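Local coordinates for protein Non-sulfated chondroitin lyase E66 (Autographa californica nucleopolyhedrovirus, PDB 3VSN) that degrades non-sulfated chondroitin as a polysaccharide lyase of the occlusion-derived virus envelope, and may breach the chondroitin barrier of the host midgut to assist oral infection, at residues A[246-251]-A[409-414]; A[347-352]-A[356-361]; A[361-366]-A[432-437]. All coordinates share one frame; numbering follows the deposited sequence.

Contact 1. Residues A[246-251]-A[409-414]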
ATOM      1  N   HIS A 246       6.929  -7.951 -10.218  1.00 19.20           N
ATOM      2  CA  HIS A 246       8.182  -8.712 -10.128  1.00 19.60           C
ATOM      3  C   HIS A 246       7.926 -10.182  -9.903  1.00 19.17           C
ATOM      4  O   HIS A 246       8.601 -10.836  -9.102  1.00 19.40           O
ATOM      5  CB  HIS A 246       9.094  -8.123  -9.051  1.00 20.78           C
ATOM      6  CG  HIS A 246       9.711  -6.797  -9.431  1.00 22.20           C
ATOM      7  ND1 HIS A 246      10.776  -6.285  -8.788  1.00 22.83           N
ATOM      8  CD2 HIS A 246       9.390  -5.890 -10.444  1.00 22.77           C
ATOM      9  CE1 HIS A 246      11.110  -5.104  -9.342  1.00 23.48           C
ATOM     10  NE2 HIS A 246      10.261  -4.864 -10.355  1.00 23.54           N
ATOM     11  N   ILE A 247       6.932 -10.693 -10.629  1.00 18.42           N
ATOM     12  CA  ILE A 247       6.480 -12.092 -10.607  1.00 18.31           C
ATOM     13  C   ILE A 247       5.701 -12.481  -9.345  1.00 17.59           C
ATOM     14  O   ILE A 247       4.600 -13.018  -9.454  1.00 17.61           O
ATOM     15  CB  ILE A 247       7.600 -13.123 -10.921  1.00 18.95           C
ATOM     16  CG1 ILE A 247       8.386 -12.713 -12.176  1.00 19.52           C
ATOM     17  CG2 ILE A 247       7.001 -14.513 -11.120  1.00 19.17           C
ATOM     18  CD1 ILE A 247       9.754 -13.359 -12.293  1.00 20.04           C
ATOM     19  N   ASP A 248       6.251 -12.200  -8.163  1.00 16.84           N
ATOM     20  CA  ASP A 248       5.660 -12.707  -6.916  1.00 16.10           C
ATOM     21  C   ASP A 248       5.719 -11.755  -5.712  1.00 15.37           C
ATOM     22  O   ASP A 248       5.614 -12.198  -4.568  1.00 14.85           O
ATOM     23  CB  ASP A 248       6.292 -14.062  -6.556  1.00 16.41           C
ATOM     24  CG  ASP A 248       7.792 -13.964  -6.281  1.00 16.70           C
ATOM     25  OD1 ASP A 248       8.369 -12.861  -6.367  1.00 16.84           O
ATOM     26  OD2 ASP A 248       8.401 -15.004  -5.962  1.00 17.26           O
ATOM     27  N   VAL A 249       5.879 -10.457  -5.969  1.00 14.62           N
ATOM     28  CA  VAL A 249       5.977  -9.466  -4.889  1.00 14.33           C
ATOM     29  C   VAL A 249       4.687  -8.644  -4.788  1.00 14.21           C
ATOM     30  O   VAL A 249       4.194  -8.133  -5.796  1.00 14.01           O
ATOM     31  CB  VAL A 249       7.202  -8.526  -5.076  1.00 14.25           C
ATOM     32  CG1 VAL A 249       7.393  -7.619  -3.865  1.00 14.15           C
ATOM     33  CG2 VAL A 249       8.473  -9.332  -5.317  1.00 14.15           C
ATOM     34  N   ARG A 250       4.135  -8.532  -3.577  1.00 14.10           N
ATOM     35  CA  ARG A 250       3.062  -7.562  -3.314  1.00 14.31           C
ATOM     36  C   ARG A 250       3.664  -6.161  -3.446  1.00 14.60           C
ATOM     37  O   ARG A 250       4.511  -5.776  -2.641  1.00 14.40           O
ATOM     38  CB  ARG A 250       2.459  -7.755  -1.914  1.00 14.09           C
ATOM     39  CG  ARG A 250       1.830  -9.121  -1.659  1.00 13.66           C
ATOM     40  CD  ARG A 250       1.374  -9.260  -0.206  1.00 13.53           C
ATOM     41  NE  ARG A 250       1.096 -10.655   0.137  1.00 13.40           N
ATOM     42  CZ  ARG A 250       2.018 -11.541   0.515  1.00 13.37           C
ATOM     43  NH1 ARG A 250       3.291 -11.184   0.623  1.00 13.49           N
ATOM     44  NH2 ARG A 250       1.664 -12.791   0.795  1.00 13.45           N
ATOM     45  N   ALA A 251       3.239  -5.411  -4.463  1.00 15.24           N
ATOM     46  CA  ALA A 251       3.895  -4.143  -4.812  1.00 15.68           C
ATOM     47  C   ALA A 251       2.967  -3.187  -5.558  1.00 16.07           C
ATOM     48  O   ALA A 251       2.642  -3.410  -6.728  1.00 16.76           O
ATOM     49  CB  ALA A 251       5.140  -4.411  -5.644  1.00 16.45           C
ATOM     50  N   SER A 409      13.788 -11.493  -4.789  1.00 20.30           N
ATOM     51  CA  SER A 409      12.679 -11.794  -3.895  1.00 19.48           C
ATOM     52  C   SER A 409      12.821 -13.195  -3.302  1.00 19.13           C
ATOM     53  O   SER A 409      13.448 -14.074  -3.904  1.00 19.43           O
ATOM     54  CB  SER A 409      11.342 -11.634  -4.622  1.00 19.31           C
ATOM     55  OG  SER A 409      11.187 -12.617  -5.629  1.00 19.74           O
ATOM     56  N   PHE A 410      12.236 -13.391  -2.122  1.00 18.13           N
ATOM     57  CA  PHE A 410      12.425 -14.617  -1.355  1.00 17.48           C
ATOM     58  C   PHE A 410      11.089 -15.223  -0.952  1.00 16.90           C
ATOM     59  O   PHE A 410      10.242 -14.539  -0.369  1.00 16.36           O
ATOM     60  CB  PHE A 410      13.280 -14.330  -0.108  1.00 17.43           C
ATOM     61  CG  PHE A 410      14.606 -13.695  -0.421  1.00 17.88           C
ATOM     62  CD1 PHE A 410      15.743 -14.477  -0.583  1.00 18.03           C
ATOM     63  CD2 PHE A 410      14.713 -12.315  -0.583  1.00 17.81           C
ATOM     64  CE1 PHE A 410      16.966 -13.897  -0.890  1.00 18.11           C
ATOM     65  CE2 PHE A 410      15.932 -11.729  -0.896  1.00 18.17           C
ATOM     66  CZ  PHE A 410      17.059 -12.520  -1.047  1.00 18.06           C
ATOM     67  N   ARG A 411      10.909 -16.503  -1.279  1.00 16.68           N
ATOM     68  CA  ARG A 411       9.736 -17.270  -0.856  1.00 16.52           C
ATOM     69  C   ARG A 411       9.964 -17.816   0.547  1.00 16.00           C
ATOM     70  O   ARG A 411      11.091 -18.178   0.889  1.00 15.72           O
ATOM     71  CB  ARG A 411       9.466 -18.450  -1.800  1.00 17.18           C
ATOM     72  CG  ARG A 411       9.127 -18.083  -3.235  1.00 17.75           C
ATOM     73  CD  ARG A 411       7.760 -17.430  -3.363  1.00 18.21           C
ATOM     74  NE  ARG A 411       7.411 -17.242  -4.767  1.00 18.83           N
ATOM     75  CZ  ARG A 411       6.774 -18.141  -5.512  1.00 19.21           C
ATOM     76  NH1 ARG A 411       6.389 -19.303  -4.991  1.00 19.06           N
ATOM     77  NH2 ARG A 411       6.515 -17.873  -6.785  1.00 19.37           N
ATOM     78  N   PRO A 412       8.895 -17.891   1.363  1.00 15.46           N
ATOM     79  CA  PRO A 412       9.029 -18.465   2.697  1.00 15.23           C
ATOM     80  C   PRO A 412       9.118 -19.990   2.627  1.00 15.30           C
ATOM     81  O   PRO A 412       8.543 -20.596   1.724  1.00 15.28           O
ATOM     82  CB  PRO A 412       7.730 -18.040   3.383  1.00 15.09           C
ATOM     83  CG  PRO A 412       6.734 -17.971   2.268  1.00 15.07           C
ATOM     84  CD  PRO A 412       7.506 -17.476   1.075  1.00 15.26           C
ATOM     85  N   THR A 413       9.841 -20.597   3.566  1.00 15.27           N
ATOM     86  CA  THR A 413       9.905 -22.060   3.667  1.00 15.22           C
ATOM     87  C   THR A 413       8.515 -22.623   3.970  1.00 14.76           C
ATOM     88  O   THR A 413       8.090 -23.607   3.365  1.00 14.61           O
ATOM     89  CB  THR A 413      10.895 -22.505   4.760  1.00 15.78           C
ATOM     90  OG1 THR A 413      12.184 -21.944   4.490  1.00 16.51           O
ATOM     91  CG2 THR A 413      11.008 -24.036   4.814  1.00 16.07           C
ATOM     92  N   ILE A 414       7.827 -21.989   4.918  1.00 13.98           N
ATOM     93  CA  ILE A 414       6.428 -22.283   5.210  1.00 13.52           C
ATOM     94  C   ILE A 414       5.635 -20.978   5.116  1.00 13.08           C
ATOM     95  O   ILE A 414       6.080 -19.937   5.604  1.00 12.62           O
ATOM     96  CB  ILE A 414       6.247 -22.900   6.618  1.00 13.61           C
ATOM     97  CG1 ILE A 414       6.972 -24.254   6.712  1.00 13.81           C
ATOM     98  CG2 ILE A 414       4.766 -23.047   6.969  1.00 13.50           C
ATOM     99  CD1 ILE A 414       7.016 -24.841   8.109  1.00 13.86           C
TER
HETATM  100  O   HOH W   1      10.831 -11.910  -8.169  1.00 20.75           O
HETATM  101  O   HOH W   2      10.918 -15.289  -5.316  1.00 24.47           O
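Close to the catalytic centre of this polysaccharide lyase, Asp248 extends from the segment carrying the proton acceptor His246 to Ser409 in strand 408-410 and to Arg411, two residues on. The contact illustrates how one carboxylate oxygen can take a charged donor and a water together, while water joins a nearby hydroxyl to the same network. Arg411 NE donates to Asp248 OD2 over 2.7 Å in a salt bridge that is almost straight, with an N-H...O angle of 170°. OD2 lies near the guanidinium plane at its edge, yet it is approached on its anti side and the two flat groups are turned 60° apart. Contact is made through NE alone as hydrogen-bond donor, not by a two-pronged carboxylate-guanidinium pairing. A bend at chi2 (-70°) carries the arginine's end to the acid, and its NH1 has a second partner in the carbonyl of Asn344.

The other oxygen, Asp248 OD1, lies 2.9 Å from Ser409 OG. That hydroxyl is a meeting point for two waters, both of which donate to it. The first also donates to His246 O at 2.6 Å, tying the backbone of the catalytic residue to Ser409. The second also donates to Asp248 OD2, again at 2.6 Å. Val249 CG2 rests against Ser409 CB at 3.7 Å, a single van der Waals contact beside the polar network.

Strand 249-250 is an edge strand of a four-stranded sheet, while strand 408-410 pairs antiparallel with strand 349-351. Asp248 bonds through its backbone to Ala347, and both Val249 and Ser409 touch Glu350, the catalytically important residue that in turn bonds His246 ND1, so the contact lies directly alongside strand 349-351.

Contact 2. Residues A[347-352]-A[356-361]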
ATOM      1  N   ALA A 347       6.416 -13.993  -2.542  1.00 13.43           N
ATOM      2  CA  ALA A 347       7.586 -13.540  -1.799  1.00 13.30           C
ATOM      3  C   ALA A 347       7.162 -12.925  -0.471  1.00 13.07           C
ATOM      4  O   ALA A 347       6.146 -12.233  -0.398  1.00 12.92           O
ATOM      5  CB  ALA A 347       8.377 -12.526  -2.615  1.00 13.28           C
ATOM      6  N   TYR A 348       7.929 -13.197   0.578  1.00 12.95           N
ATOM      7  CA  TYR A 348       7.733 -12.499   1.844  1.00 13.01           C
ATOM      8  C   TYR A 348       8.598 -11.243   1.894  1.00 13.20           C
ATOM      9  O   TYR A 348       8.396 -10.377   2.744  1.00 12.95           O
ATOM     10  CB  TYR A 348       8.008 -13.413   3.048  1.00 12.98           C
ATOM     11  CG  TYR A 348       9.466 -13.759   3.293  1.00 13.01           C
ATOM     12  CD1 TYR A 348      10.021 -14.931   2.778  1.00 13.01           C
ATOM     13  CD2 TYR A 348      10.285 -12.924   4.060  1.00 12.99           C
ATOM     14  CE1 TYR A 348      11.351 -15.259   3.014  1.00 12.89           C
ATOM     15  CE2 TYR A 348      11.613 -13.242   4.300  1.00 12.94           C
ATOM     16  CZ  TYR A 348      12.140 -14.408   3.773  1.00 13.02           C
ATOM     17  OH  TYR A 348      13.455 -14.720   4.014  1.00 13.14           O
ATOM     18  N   TYR A 349       9.555 -11.147   0.972  1.00 13.51           N
ATOM     19  CA  TYR A 349      10.488 -10.027   0.961  1.00 14.18           C
ATOM     20  C   TYR A 349      11.168  -9.854  -0.393  1.00 14.77           C
ATOM     21  O   TYR A 349      11.346 -10.821  -1.136  1.00 14.78           O
ATOM     22  CB  TYR A 349      11.541 -10.195   2.068  1.00 13.84           C
ATOM     23  CG  TYR A 349      12.473  -9.011   2.218  1.00 13.94           C
ATOM     24  CD1 TYR A 349      11.971  -7.727   2.423  1.00 13.87           C
ATOM     25  CD2 TYR A 349      13.857  -9.177   2.161  1.00 13.92           C
ATOM     26  CE1 TYR A 349      12.821  -6.641   2.557  1.00 13.98           C
ATOM     27  CE2 TYR A 349      14.714  -8.094   2.307  1.00 13.89           C
ATOM     28  CZ  TYR A 349      14.191  -6.833   2.506  1.00 13.93           C
ATOM     29  OH  TYR A 349      15.033  -5.753   2.643  1.00 14.31           O
ATOM     30  N   GLU A 350      11.529  -8.611  -0.703  1.00 15.77           N
ATOM     31  CA  GLU A 350      12.353  -8.296  -1.863  1.00 16.72           C
ATOM     32  C   GLU A 350      13.406  -7.278  -1.441  1.00 17.13           C
ATOM     33  O   GLU A 350      13.079  -6.258  -0.836  1.00 17.01           O
ATOM     34  CB  GLU A 350      11.501  -7.741  -3.010  1.00 17.34           C
ATOM     35  CG  GLU A 350      12.238  -7.658  -4.342  1.00 18.40           C
ATOM     36  CD  GLU A 350      11.491  -6.850  -5.387  1.00 19.48           C
ATOM     37  OE1 GLU A 350      10.968  -5.770  -5.049  1.00 20.32           O
ATOM     38  OE2 GLU A 350      11.435  -7.289  -6.552  1.00 20.29           O
ATOM     39  N   SER A 351      14.665  -7.574  -1.751  1.00 17.75           N
ATOM     40  CA  SER A 351      15.775  -6.673  -1.451  1.00 18.67           C
ATOM     41  C   SER A 351      16.449  -6.162  -2.724  1.00 19.21           C
ATOM     42  O   SER A 351      16.196  -6.666  -3.819  1.00 18.95           O
ATOM     43  CB  SER A 351      16.805  -7.375  -0.562  1.00 18.61           C
ATOM     44  OG  SER A 351      17.292  -8.556  -1.178  1.00 19.12           O
ATOM     45  N   ASP A 352      17.301  -5.152  -2.566  1.00 20.23           N
ATOM     46  CA  ASP A 352      18.109  -4.619  -3.663  1.00 21.13           C
ATOM     47  C   ASP A 352      19.500  -4.244  -3.120  1.00 21.79           C
ATOM     48  O   ASP A 352      19.743  -4.404  -1.923  1.00 21.56           O
ATOM     49  CB  ASP A 352      17.387  -3.445  -4.354  1.00 21.45           C
ATOM     50  CG  ASP A 352      17.121  -2.268  -3.421  1.00 21.80           C
ATOM     51  OD1 ASP A 352      18.080  -1.744  -2.817  1.00 22.06           O
ATOM     52  OD2 ASP A 352      15.949  -1.843  -3.316  1.00 21.78           O
ATOM     53  N   ASN A 356      18.113  -3.809   2.280  1.00 18.89           N
ATOM     54  CA  ASN A 356      18.120  -5.227   2.643  1.00 18.53           C
ATOM     55  C   ASN A 356      17.776  -5.530   4.104  1.00 17.78           C
ATOM     56  O   ASN A 356      17.964  -6.660   4.564  1.00 17.72           O
ATOM     57  CB  ASN A 356      19.440  -5.905   2.228  1.00 19.23           C
ATOM     58  CG  ASN A 356      20.662  -5.264   2.862  1.00 19.84           C
ATOM     59  OD1 ASN A 356      20.614  -4.781   3.996  1.00 20.37           O
ATOM     60  ND2 ASN A 356      21.771  -5.271   2.133  1.00 20.13           N
ATOM     61  N   ILE A 357      17.259  -4.531   4.817  1.00 16.79           N
ATOM     62  CA  ILE A 357      16.918  -4.694   6.239  1.00 16.40           C
ATOM     63  C   ILE A 357      15.408  -4.641   6.525  1.00 15.64           C
ATOM     64  O   ILE A 357      14.993  -4.627   7.685  1.00 15.54           O
ATOM     65  CB  ILE A 357      17.664  -3.676   7.145  1.00 16.52           C
ATOM     66  CG1 ILE A 357      17.295  -2.226   6.792  1.00 16.59           C
ATOM     67  CG2 ILE A 357      19.171  -3.892   7.073  1.00 17.05           C
ATOM     68  CD1 ILE A 357      17.783  -1.210   7.809  1.00 16.66           C
ATOM     69  N   GLN A 358      14.595  -4.638   5.473  1.00 15.08           N
ATOM     70  CA  GLN A 358      13.162  -4.373   5.609  1.00 14.75           C
ATOM     71  C   GLN A 358      12.269  -5.615   5.792  1.00 14.32           C
ATOM     72  O   GLN A 358      11.050  -5.481   5.936  1.00 14.02           O
ATOM     73  CB  GLN A 358      12.666  -3.513   4.431  1.00 14.97           C
ATOM     74  CG  GLN A 358      13.113  -2.053   4.479  1.00 15.26           C
ATOM     75  CD  GLN A 358      14.554  -1.825   4.027  1.00 15.65           C
ATOM     76  OE1 GLN A 358      15.242  -2.745   3.573  1.00 15.59           O
ATOM     77  NE2 GLN A 358      15.014  -0.583   4.141  1.00 15.89           N
ATOM     78  N   ALA A 359      12.864  -6.808   5.793  1.00 13.77           N
ATOM     79  CA  ALA A 359      12.079  -8.050   5.897  1.00 13.59           C
ATOM     80  C   ALA A 359      11.263  -8.190   7.188  1.00 13.40           C
ATOM     81  O   ALA A 359      10.105  -8.606   7.126  1.00 13.25           O
ATOM     82  CB  ALA A 359      12.945  -9.281   5.669  1.00 13.69           C
ATOM     83  N   PRO A 360      11.855  -7.860   8.359  1.00 13.10           N
ATOM     84  CA  PRO A 360      11.035  -7.931   9.573  1.00 13.14           C
ATOM     85  C   PRO A 360       9.774  -7.060   9.525  1.00 12.94           C
ATOM     86  O   PRO A 360       8.705  -7.518   9.937  1.00 12.82           O
ATOM     87  CB  PRO A 360      11.997  -7.466  10.669  1.00 13.06           C
ATOM     88  CG  PRO A 360      13.333  -7.911  10.162  1.00 13.39           C
ATOM     89  CD  PRO A 360      13.272  -7.609   8.687  1.00 13.27           C
ATOM     90  N   LEU A 361       9.896  -5.842   9.001  1.00 12.89           N
ATOM     91  CA  LEU A 361       8.751  -4.937   8.852  1.00 13.13           C
ATOM     92  C   LEU A 361       7.681  -5.505   7.911  1.00 13.20           C
ATOM     93  O   LEU A 361       6.486  -5.394   8.186  1.00 13.19           O
ATOM     94  CB  LEU A 361       9.214  -3.550   8.373  1.00 13.04           C
ATOM     95  CG  LEU A 361       8.173  -2.430   8.231  1.00 13.18           C
ATOM     96  CD1 LEU A 361       7.547  -2.069   9.573  1.00 13.00           C
ATOM     97  CD2 LEU A 361       8.802  -1.204   7.587  1.00 13.12           C
TER
HETATM   98  O   HOH W   3      21.481  -6.134  -0.736  1.00 20.47           O
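This is a buried aromatic contact between near neighbours in sequence: the Tyr349 ring, rooted in strand 349-351, lies against the turn that leads into helix 359-364. With CG anti to the backbone N (chi1 -174°), the ring extends along residues 356-359 and meets them with both its face and its hydroxyl. Ala359 CB sits over one face in a CH-pi contact, 3.6 Å from the Tyr349 ring centroid and 16° off the normal. Ala359 N is 3.2 Å from Tyr349 CE1, and the backbone N of Ser351 lies over the face opposite Ala359 CB, displaced toward the rim. At the far end of the ring, Gln358 N donates to Tyr349 OH over 3.1 Å with an angle of 155°, which ties the phenol to the backbone just ahead of the helix.

The example is a strand-to-helix connection folded back on itself: strand 349-351 pairs with strand 408-410, and helix 359-364 packs on the face that carries Tyr349. Within the turn, Gln358 folds back through a bend at chi2, and its OE1 accepts from Ile357 N at 3.0 Å, the donor standing above the carbonyl plane. Tyr348, the preceding residue, offers its ring edge instead: its CE2 lies 4.4 Å from Ala359 CB, while its hydroxyl bonds Glu436.

Nearer the start of the connection, Ser351 CB and Asn356 CB approach to 4.1 Å. A water bridges the two segments beside them, donating to Asp352 O at 2.7 Å and accepting from Asn356 ND2 at 3.0 Å. The amide oxygen of Asn356 is bound by Arg399, and Ser351 OG bonds the carbonyl of Ile400. On the side of the strand turned from the Tyr349 ring, Glu350 forms a salt bridge with the transition-state stabiliser Arg300, which also pairs with the Asp352 carboxylate.

Contact 3. Residues A[361-366]-A[432-437]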
ATOM      1  N   LEU A 361       9.896  -5.842   9.001  1.00 12.89           N
ATOM      2  CA  LEU A 361       8.751  -4.937   8.852  1.00 13.13           C
ATOM      3  C   LEU A 361       7.681  -5.505   7.911  1.00 13.20           C
ATOM      4  O   LEU A 361       6.486  -5.394   8.186  1.00 13.19           O
ATOM      5  CB  LEU A 361       9.214  -3.550   8.373  1.00 13.04           C
ATOM      6  CG  LEU A 361       8.173  -2.430   8.231  1.00 13.18           C
ATOM      7  CD1 LEU A 361       7.547  -2.069   9.573  1.00 13.00           C
ATOM      8  CD2 LEU A 361       8.802  -1.204   7.587  1.00 13.12           C
ATOM      9  N   TRP A 362       8.116  -6.129   6.819  1.00 13.28           N
ATOM     10  CA  TRP A 362       7.193  -6.722   5.842  1.00 13.58           C
ATOM     11  C   TRP A 362       6.488  -7.958   6.330  1.00 13.34           C
ATOM     12  O   TRP A 362       5.414  -8.304   5.830  1.00 13.53           O
ATOM     13  CB  TRP A 362       7.936  -7.067   4.559  1.00 13.79           C
ATOM     14  CG  TRP A 362       8.271  -5.890   3.671  1.00 14.08           C
ATOM     15  CD1 TRP A 362       8.419  -4.550   4.030  1.00 14.29           C
ATOM     16  CD2 TRP A 362       8.544  -5.931   2.230  1.00 14.27           C
ATOM     17  NE1 TRP A 362       8.741  -3.782   2.933  1.00 14.34           N
ATOM     18  CE2 TRP A 362       8.835  -4.550   1.825  1.00 14.43           C
ATOM     19  CE3 TRP A 362       8.566  -6.936   1.269  1.00 14.41           C
ATOM     20  CZ2 TRP A 362       9.137  -4.217   0.511  1.00 14.57           C
ATOM     21  CZ3 TRP A 362       8.877  -6.591  -0.053  1.00 14.65           C
ATOM     22  CH2 TRP A 362       9.158  -5.264  -0.420  1.00 14.57           C
ATOM     23  N   THR A 363       7.086  -8.647   7.295  1.00 13.00           N
ATOM     24  CA  THR A 363       6.579  -9.946   7.730  1.00 12.48           C
ATOM     25  C   THR A 363       5.938  -9.937   9.114  1.00 12.31           C
ATOM     26  O   THR A 363       5.161 -10.834   9.444  1.00 12.17           O
ATOM     27  CB  THR A 363       7.691 -11.014   7.727  1.00 12.63           C
ATOM     28  OG1 THR A 363       8.770 -10.595   8.575  1.00 12.23           O
ATOM     29  CG2 THR A 363       8.209 -11.244   6.310  1.00 12.75           C
ATOM     30  N   MET A 364       6.259  -8.933   9.924  1.00 11.87           N
ATOM     31  CA  MET A 364       5.865  -8.966  11.331  1.00 11.84           C
ATOM     32  C   MET A 364       5.215  -7.692  11.871  1.00 11.82           C
ATOM     33  O   MET A 364       4.946  -7.605  13.070  1.00 11.49           O
ATOM     34  CB  MET A 364       7.061  -9.374  12.201  1.00 11.84           C
ATOM     35  CG  MET A 364       7.460 -10.831  12.045  1.00 11.93           C
ATOM     36  SD  MET A 364       8.905 -11.270  13.030  1.00 12.27           S
ATOM     37  CE  MET A 364      10.229 -10.662  11.988  1.00 12.16           C
ATOM     38  N   ALA A 365       4.959  -6.708  11.006  1.00 11.91           N
ATOM     39  CA  ALA A 365       4.234  -5.508  11.442  1.00 11.95           C
ATOM     40  C   ALA A 365       2.834  -5.898  11.909  1.00 11.96           C
ATOM     41  O   ALA A 365       2.059  -6.481  11.149  1.00 11.94           O
ATOM     42  CB  ALA A 365       4.156  -4.470  10.330  1.00 12.00           C
ATOM     43  N   ARG A 366       2.540  -5.600  13.171  1.00 11.86           N
ATOM     44  CA  ARG A 366       1.231  -5.846  13.771  1.00 11.93           C
ATOM     45  C   ARG A 366       0.844  -4.586  14.528  1.00 11.98           C
ATOM     46  O   ARG A 366       1.042  -4.484  15.740  1.00 12.19           O
ATOM     47  CB  ARG A 366       1.277  -7.056  14.718  1.00 11.89           C
ATOM     48  CG  ARG A 366       1.795  -8.347  14.094  1.00 11.85           C
ATOM     49  CD  ARG A 366       0.821  -8.911  13.072  1.00 12.13           C
ATOM     50  NE  ARG A 366       1.209 -10.251  12.635  1.00 12.32           N
ATOM     51  CZ  ARG A 366       1.974 -10.506  11.577  1.00 12.37           C
ATOM     52  NH1 ARG A 366       2.453  -9.513  10.830  1.00 12.27           N
ATOM     53  NH2 ARG A 366       2.269 -11.760  11.266  1.00 12.44           N
ATOM     54  N   ALA A 432       4.323 -19.329   9.541  1.00 11.90           N
ATOM     55  CA  ALA A 432       5.401 -18.942   8.644  1.00 12.12           C
ATOM     56  C   ALA A 432       6.754 -19.440   9.129  1.00 12.27           C
ATOM     57  O   ALA A 432       6.976 -19.595  10.334  1.00 11.91           O
ATOM     58  CB  ALA A 432       5.419 -17.432   8.472  1.00 12.21           C
ATOM     59  N   LYS A 433       7.639 -19.712   8.174  1.00 12.59           N
ATOM     60  CA  LYS A 433       9.039 -20.000   8.462  1.00 13.15           C
ATOM     61  C   LYS A 433       9.906 -19.367   7.375  1.00 13.32           C
ATOM     62  O   LYS A 433       9.616 -19.500   6.182  1.00 13.24           O
ATOM     63  CB  LYS A 433       9.293 -21.508   8.573  1.00 13.37           C
ATOM     64  CG  LYS A 433      10.697 -21.866   9.049  1.00 13.91           C
ATOM     65  CD  LYS A 433      10.880 -23.367   9.207  1.00 14.50           C
ATOM     66  CE  LYS A 433      12.224 -23.697   9.844  1.00 14.82           C
ATOM     67  NZ  LYS A 433      12.395 -25.169  10.014  1.00 15.56           N
ATOM     68  N   PHE A 434      10.958 -18.675   7.802  1.00 13.52           N
ATOM     69  CA  PHE A 434      11.805 -17.904   6.900  1.00 13.81           C
ATOM     70  C   PHE A 434      13.262 -18.357   7.005  1.00 14.10           C
ATOM     71  O   PHE A 434      13.948 -18.038   7.983  1.00 14.07           O
ATOM     72  CB  PHE A 434      11.704 -16.407   7.221  1.00 13.82           C
ATOM     73  CG  PHE A 434      10.292 -15.909   7.422  1.00 13.86           C
ATOM     74  CD1 PHE A 434       9.514 -15.522   6.336  1.00 13.73           C
ATOM     75  CD2 PHE A 434       9.751 -15.796   8.704  1.00 13.79           C
ATOM     76  CE1 PHE A 434       8.223 -15.043   6.518  1.00 13.71           C
ATOM     77  CE2 PHE A 434       8.460 -15.320   8.892  1.00 13.75           C
ATOM     78  CZ  PHE A 434       7.696 -14.941   7.797  1.00 13.60           C
ATOM     79  N   ALA A 435      13.728 -19.095   5.997  1.00 14.44           N
ATOM     80  CA  ALA A 435      15.104 -19.603   5.965  1.00 14.86           C
ATOM     81  C   ALA A 435      16.147 -18.489   6.108  1.00 15.32           C
ATOM     82  O   ALA A 435      17.130 -18.648   6.831  1.00 15.39           O
ATOM     83  CB  ALA A 435      15.354 -20.412   4.696  1.00 14.77           C
ATOM     84  N   GLU A 436      15.908 -17.360   5.443  1.00 15.58           N
ATOM     85  CA  GLU A 436      16.877 -16.259   5.393  1.00 15.85           C
ATOM     86  C   GLU A 436      16.903 -15.392   6.655  1.00 15.86           C
ATOM     87  O   GLU A 436      17.782 -14.543   6.809  1.00 15.83           O
ATOM     88  CB  GLU A 436      16.642 -15.388   4.150  1.00 16.48           C
ATOM     89  CG  GLU A 436      16.813 -16.108   2.816  1.00 16.88           C
ATOM     90  CD  GLU A 436      15.598 -16.928   2.399  1.00 17.41           C
ATOM     91  OE1 GLU A 436      14.532 -16.833   3.045  1.00 17.30           O
ATOM     92  OE2 GLU A 436      15.711 -17.679   1.411  1.00 18.20           O
ATOM     93  N   MET A 437      15.939 -15.593   7.549  1.00 15.67           N
ATOM     94  CA  MET A 437      15.948 -14.907   8.841  1.00 15.65           C
ATOM     95  C   MET A 437      16.268 -15.887   9.965  1.00 15.49           C
ATOM     96  O   MET A 437      15.579 -15.924  10.990  1.00 15.01           O
ATOM     97  CB  MET A 437      14.626 -14.166   9.093  1.00 15.88           C
ATOM     98  CG  MET A 437      14.433 -12.954   8.187  1.00 16.36           C
ATOM     99  SD  MET A 437      13.125 -11.812   8.686  1.00 17.08           S
ATOM    100  CE  MET A 437      11.666 -12.798   8.368  1.00 16.35           C
TER
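The Phe434 ring is covered on one face by Met437 CE, 3.5 Å above its plane and displaced toward the rim, while Thr363 comes in obliquely from helix 359-364. Thr363 CG2 touches Phe434 CE1 at 3.8 Å, and Thr363 CB is 3.9 Å from Phe434 CZ. The Tyr348 ring adds an edge-to-face partner from outside the pair.

Thr363 meets two different neighbours with its two branches. Its methyl touches the phenyl ring, whereas OG1, placed between the backbone N and the carbonyl carbon (chi1 58°), approaches Met437 CE tip to tip at 3.6 Å. This hydroxyl is satisfied by its own helix, through a hydrogen bond to Ala359 O. Met364 reaches the same methionine more loosely, with 4.4 Å between Met364 CE and Met437 CE. A turn between Phe434 and Met437, in which Met437 N donates to Phe434 O at 3.2 Å, brings the terminal methyl of Met437 over the ring.

No hydrogen bond crosses the contact. It is buried helix-on-sheet packing, in which a short helix is set against strand 426-434 of the seven-stranded antiparallel sheet and the turn that follows Phe434, in the beta-sandwich part of a lyase that also has an alpha/alpha toroid.

In the fold
The three contacts form a connected series on one side of the molecule's centre. Contacts 1 and 2 have centres about 10 Å apart and share the two-stranded pairing of 349-351 with 408-410; the centres of contacts 2 and 3 lie about 8 Å apart and share helix 359-364; those of contacts 1 and 3 are about 12 Å apart, joined where Ile414 pairs with Lys433. Along the sequence, contact 2 is nested within the loop closed by contact 1, contact 3 follows contact 2, and contacts 1 and 3 interlock. Together they lead from the His246 segment of the family 8 lyase region, past Glu350, to the large antiparallel sheet, physically connecting catalytic elements with the beta-rich part.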